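Local coordinates for pvivax hypothetical protein (Plasmodium vivax, PDB 2B30), which is of unknown function but, as a HAD-superfamily Cof-like (subfamily IIB) hydrolase, probably acts as a metal-dependent phosphatase, and holds a calcium ion in the crystal, at residues A[28-33]-A[60-65]; A[241-246]-A[257-262]. One frame throughout, in Å; residues are numbered along the deposited sequence.

Contact 1 of 2, residues A[28-33]-A[60-65]; sequences KLLLID and KGYMVS. With CA (calcium ion), chain E.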
# COMPACT_ATOMS: atom_id res chain seq x y z
N LYS A 28 1.56 -20.11 -7.15
CA LYS A 28 0.79 -20.92 -6.20
C LYS A 28 -0.53 -20.28 -5.74
O LYS A 28 -1.34 -20.95 -5.09
CB LYS A 28 1.69 -21.25 -4.99
CG LYS A 28 2.76 -22.25 -5.35
CD LYS A 28 3.78 -22.48 -4.26
CE LYS A 28 4.88 -23.46 -4.72
NZ LYS A 28 6.04 -23.55 -3.77
N LEU A 29 -0.76 -19.00 -6.09
CA LEU A 29 -1.95 -18.26 -5.65
C LEU A 29 -2.54 -17.49 -6.82
O LEU A 29 -1.83 -16.69 -7.44
CB LEU A 29 -1.59 -17.25 -4.55
CG LEU A 29 -2.58 -17.04 -3.40
CD1 LEU A 29 -2.31 -15.69 -2.72
CD2 LEU A 29 -4.02 -17.13 -3.80
N LEU A 30 -3.82 -17.72 -7.11
CA LEU A 30 -4.53 -16.95 -8.14
C LEU A 30 -5.43 -15.92 -7.47
O LEU A 30 -6.36 -16.29 -6.74
CB LEU A 30 -5.36 -17.86 -9.06
CG LEU A 30 -4.67 -19.08 -9.70
CD1 LEU A 30 -5.64 -19.85 -10.60
CD2 LEU A 30 -3.41 -18.68 -10.48
N LEU A 31 -5.15 -14.64 -7.71
CA LEU A 31 -5.93 -13.54 -7.16
C LEU A 31 -6.72 -12.87 -8.27
O LEU A 31 -6.17 -12.16 -9.10
CB LEU A 31 -5.00 -12.53 -6.48
CG LEU A 31 -4.11 -13.05 -5.34
CD1 LEU A 31 -3.30 -11.90 -4.84
CD2 LEU A 31 -4.89 -13.71 -4.17
N ILE A 32 -8.03 -13.07 -8.27
CA ILE A 32 -8.88 -12.75 -9.40
C ILE A 32 -9.88 -11.69 -9.00
O ILE A 32 -10.64 -11.88 -8.05
CB ILE A 32 -9.65 -13.99 -9.85
CG1 ILE A 32 -8.69 -15.17 -10.04
CG2 ILE A 32 -10.46 -13.69 -11.12
CD1 ILE A 32 -9.38 -16.46 -10.48
N ASP A 33 -9.89 -10.57 -9.72
CA ASP A 33 -10.93 -9.56 -9.51
C ASP A 33 -12.27 -10.09 -10.01
O ASP A 33 -12.31 -10.93 -10.90
CB ASP A 33 -10.56 -8.27 -10.24
CG ASP A 33 -11.62 -7.19 -10.11
OD1 ASP A 33 -12.14 -6.95 -8.99
OD2 ASP A 33 -11.93 -6.56 -11.14
N LYS A 60 -5.79 -28.66 -10.17
CA LYS A 60 -4.35 -28.65 -10.43
C LYS A 60 -3.55 -28.23 -9.19
O LYS A 60 -2.33 -28.34 -9.18
CB LYS A 60 -4.01 -27.72 -11.59
CG LYS A 60 -4.64 -28.09 -12.92
CD LYS A 60 -3.75 -28.98 -13.77
CE LYS A 60 -4.09 -28.86 -15.25
NZ LYS A 60 -2.89 -29.10 -16.09
N GLY A 61 -4.24 -27.74 -8.16
CA GLY A 61 -3.64 -27.51 -6.85
C GLY A 61 -3.39 -26.05 -6.50
O GLY A 61 -2.72 -25.77 -5.50
N TYR A 62 -3.94 -25.13 -7.30
CA TYR A 62 -3.78 -23.70 -7.07
C TYR A 62 -4.76 -23.22 -6.01
O TYR A 62 -5.92 -23.62 -5.99
CB TYR A 62 -3.99 -22.89 -8.37
CG TYR A 62 -2.98 -23.22 -9.45
CD1 TYR A 62 -1.76 -22.57 -9.50
CD2 TYR A 62 -3.25 -24.19 -10.40
CE1 TYR A 62 -0.82 -22.89 -10.48
CE2 TYR A 62 -2.32 -24.52 -11.37
CZ TYR A 62 -1.11 -23.87 -11.41
OH TYR A 62 -0.19 -24.19 -12.38
N MET A 63 -4.28 -22.36 -5.11
CA MET A 63 -5.14 -21.65 -4.17
C MET A 63 -5.72 -20.47 -4.92
O MET A 63 -5.00 -19.74 -5.62
CB MET A 63 -4.35 -21.16 -2.96
CG MET A 63 -5.23 -20.42 -1.94
SD MET A 63 -4.51 -20.26 -0.30
CE MET A 63 -4.56 -21.96 0.31
N VAL A 64 -7.02 -20.29 -4.77
CA VAL A 64 -7.73 -19.28 -5.52
C VAL A 64 -8.43 -18.38 -4.52
O VAL A 64 -9.09 -18.85 -3.59
CB VAL A 64 -8.75 -19.94 -6.45
CG1 VAL A 64 -9.73 -18.93 -7.02
CG2 VAL A 64 -8.02 -20.68 -7.56
N SER A 65 -8.26 -17.07 -4.72
CA SER A 65 -8.90 -16.07 -3.89
C SER A 65 -9.43 -14.94 -4.77
O SER A 65 -8.70 -14.32 -5.54
CB SER A 65 -7.92 -15.50 -2.86
OG SER A 65 -8.48 -14.35 -2.24
CA CA E . -13.40 -4.98 -10.60

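Contact 2 of 2, residues A[241-246]-A[257-262]; sequences DQVLVV and SNFKYS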
# COMPACT_ATOMS: atom_id res chain seq x y z
N ASP A 241 6.61 -13.37 -5.47
CA ASP A 241 7.01 -14.25 -6.59
C ASP A 241 5.90 -15.20 -7.04
O ASP A 241 5.77 -15.47 -8.23
CB ASP A 241 8.20 -15.15 -6.17
CG ASP A 241 9.55 -14.65 -6.64
OD1 ASP A 241 9.64 -13.87 -7.61
OD2 ASP A 241 10.55 -15.07 -6.03
N GLN A 242 5.17 -15.77 -6.08
CA GLN A 242 4.23 -16.86 -6.34
C GLN A 242 2.80 -16.42 -6.57
O GLN A 242 1.91 -17.25 -6.72
CB GLN A 242 4.27 -17.84 -5.18
CG GLN A 242 5.63 -18.45 -4.97
CD GLN A 242 5.74 -19.19 -3.67
OE1 GLN A 242 5.23 -18.73 -2.66
NE2 GLN A 242 6.42 -20.33 -3.69
N VAL A 243 2.57 -15.11 -6.63
CA VAL A 243 1.22 -14.58 -6.70
C VAL A 243 0.92 -14.07 -8.10
O VAL A 243 1.64 -13.21 -8.59
CB VAL A 243 1.06 -13.42 -5.69
CG1 VAL A 243 -0.30 -12.79 -5.82
CG2 VAL A 243 1.29 -13.93 -4.27
N LEU A 244 -0.13 -14.61 -8.72
CA LEU A 244 -0.63 -14.06 -9.98
C LEU A 244 -1.97 -13.37 -9.77
O LEU A 244 -2.89 -13.95 -9.21
CB LEU A 244 -0.79 -15.13 -11.06
CG LEU A 244 -1.50 -14.64 -12.35
CD1 LEU A 244 -0.70 -15.00 -13.57
CD2 LEU A 244 -2.92 -15.15 -12.46
N VAL A 245 -2.07 -12.15 -10.29
CA VAL A 245 -3.21 -11.28 -10.03
C VAL A 245 -3.72 -10.65 -11.34
O VAL A 245 -2.94 -10.39 -12.26
CB VAL A 245 -2.83 -10.19 -8.99
CG1 VAL A 245 -1.78 -9.26 -9.53
CG2 VAL A 245 -4.05 -9.40 -8.56
N VAL A 246 -5.04 -10.43 -11.40
CA VAL A 246 -5.66 -9.86 -12.59
C VAL A 246 -6.83 -8.93 -12.19
O VAL A 246 -7.59 -9.23 -11.28
CB VAL A 246 -6.09 -11.00 -13.61
CG1 VAL A 246 -7.11 -11.94 -13.01
CG2 VAL A 246 -6.60 -10.41 -14.91
N SER A 257 0.15 -3.09 -9.06
CA SER A 257 1.47 -2.45 -8.98
C SER A 257 2.48 -3.26 -8.19
O SER A 257 3.63 -3.39 -8.61
CB SER A 257 1.35 -1.06 -8.34
OG SER A 257 0.65 -0.17 -9.18
N ASN A 258 2.07 -3.80 -7.04
CA ASN A 258 3.00 -4.46 -6.12
C ASN A 258 3.25 -5.95 -6.38
O ASN A 258 4.06 -6.57 -5.69
CB ASN A 258 2.56 -4.24 -4.68
CG ASN A 258 2.52 -2.78 -4.29
OD1 ASN A 258 1.57 -2.09 -4.61
ND2 ASN A 258 3.55 -2.30 -3.62
N PHE A 259 2.58 -6.52 -7.36
CA PHE A 259 2.83 -7.90 -7.73
C PHE A 259 3.50 -7.99 -9.09
O PHE A 259 3.40 -7.06 -9.91
CB PHE A 259 1.54 -8.68 -7.66
CG PHE A 259 1.11 -8.98 -6.25
CD1 PHE A 259 1.88 -9.81 -5.44
CD2 PHE A 259 -0.05 -8.43 -5.72
CE1 PHE A 259 1.50 -10.09 -4.12
CE2 PHE A 259 -0.43 -8.69 -4.41
CZ PHE A 259 0.35 -9.52 -3.61
N LYS A 260 4.22 -9.09 -9.31
CA LYS A 260 5.06 -9.26 -10.50
C LYS A 260 4.26 -9.81 -11.65
O LYS A 260 4.36 -9.31 -12.77
CB LYS A 260 6.24 -10.20 -10.23
CG LYS A 260 7.23 -10.32 -11.41
CD LYS A 260 8.22 -11.46 -11.21
CE LYS A 260 9.30 -11.10 -10.25
NZ LYS A 260 10.06 -12.28 -9.76
N TYR A 261 3.48 -10.85 -11.39
CA TYR A 261 2.67 -11.46 -12.44
C TYR A 261 1.27 -10.87 -12.38
O TYR A 261 0.30 -11.56 -12.06
CB TYR A 261 2.68 -12.98 -12.32
CG TYR A 261 4.09 -13.49 -12.34
CD1 TYR A 261 4.86 -13.40 -13.49
CD2 TYR A 261 4.69 -14.00 -11.20
CE1 TYR A 261 6.18 -13.83 -13.50
CE2 TYR A 261 5.99 -14.44 -11.21
CZ TYR A 261 6.74 -14.35 -12.35
OH TYR A 261 8.05 -14.78 -12.32
N SER A 262 1.20 -9.57 -12.70
CA SER A 262 -0.05 -8.81 -12.62
C SER A 262 -0.54 -8.50 -14.02
O SER A 262 0.22 -8.05 -14.89
CB SER A 262 0.13 -7.52 -11.81
OG SER A 262 0.98 -6.59 -12.46
O HOH W 1 3.88 -11.99 -8.59

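Contact 1 of 2, residues A[28-33]-A[60-65]
Four backbone hydrogen bonds join Leu30 and its neighbours to the strand that starts at Met63. Leu30 is gripped through both its polar backbone atoms: its N donates to Met63 O at 2.8 Å, and its O accepts from Ser65 N at 2.9 Å. Ile32 N reaches Ser65 O, while the first bond, Met63 N to Lys28 O, is longer at 3.3 Å. Leu30 thus bonds to the residues flanking its partner Val64, the pattern of parallel strands; the short segments' axes run 18° apart in direction. Strand 29-33 is the first strand of the Rossmann-like HAD core, and strand 63-67 follows it after helix 48-60, making a beta-alpha-beta crossover; Gly61, with positive phi, is the first residue to leave helical backbone angles. Just past Ile32, Asp33 grips the calcium ion, with OD2 at 2.2 Å and OD1 at a longer 2.8 Å; Asp35 and Asp248 complete the protein's share of the site.

Apolar packing follows on both faces. Leu30 lies across Tyr62 and Val64, its CD1 touching Val64 CG2 at 3.9 Å and its CG reaching Tyr62 CB. With CG set anti to the carbonyl carbon (chi1 -51°), the leucine extends over this pair, and helix 288-297 covers that face through Leu293. On the other face Leu29 CD2 rests near Met63 CG, and Leu31 CD2 meets Ser65 CB at 3.8 Å; helix 225-235 packs on Leu29, Leu31 and Ser65.

Contact 2 of 2, residues A[241-246]-A[257-262]
Strand 243-247, helix 253-257 and strand 261-264 form a beta-alpha-beta unit, and this contact sets its two parallel strands side by side. Between the two segments direct backbone pairing rests on one hydrogen bond, Val245 N to Tyr261 O at 3.0 Å. One step earlier a water can bridge the gap, probably donating to Val243 O (2.6 Å) and accepting from Tyr261 N; Tyr261 centres an inverse gamma turn.

Phe259 turns its ring to the first strand, and Val243 CG1 sits over one face, 3.8 Å from the ring centroid and 17° off the normal, a CH-pi contact. Val245 CG1 packs on Phe259 CB and, closer, on Ser262 CB. That methyl lies between the backbone N and the carbonyl carbon (chi1 65°), which aims it at the serine, whose OG is hydrogen-bonded to Leu256 O. Tyr261 turns its ring edge to segment 241-246; Asp241 O lies in the ring plane, 3.2 Å from CE2, while CG of Lys260 covers a face. The lysine chain, bent at chi3 (-78°), runs alongside Asp241, and its NZ forms a salt bridge with OD1 at 2.7 Å, met nearly end-on to the C-O bond. Val119 of the second subunit packs on Lys260. Such neighbouring parallel strands joined through a helix are typical of the Rossmann-like core of HAD hydrolases.

In the fold
Both contacts are buried and belong to the same mixed sheet, contact 1 pairing 29-33 with 63-67 and contact 2 pairing 243-247 with 261-264. Strands 29-33 and 243-247 are neighbours, so the two contacts run together across the middle of the sheet, with Leu31 N meeting Leu244 O at 2.8 Å and Leu31 CD1 packing on Val243 CG1. Contact 1 is regular backbone pairing with aliphatic packing, and it ends at the calcium site. Contact 2 lies farther from the metal and has fewer direct backbone bonds; it adds a water, aromatic packing and a salt bridge, and borders the second subunit, whereas no other chain of the assembly touches contact 1.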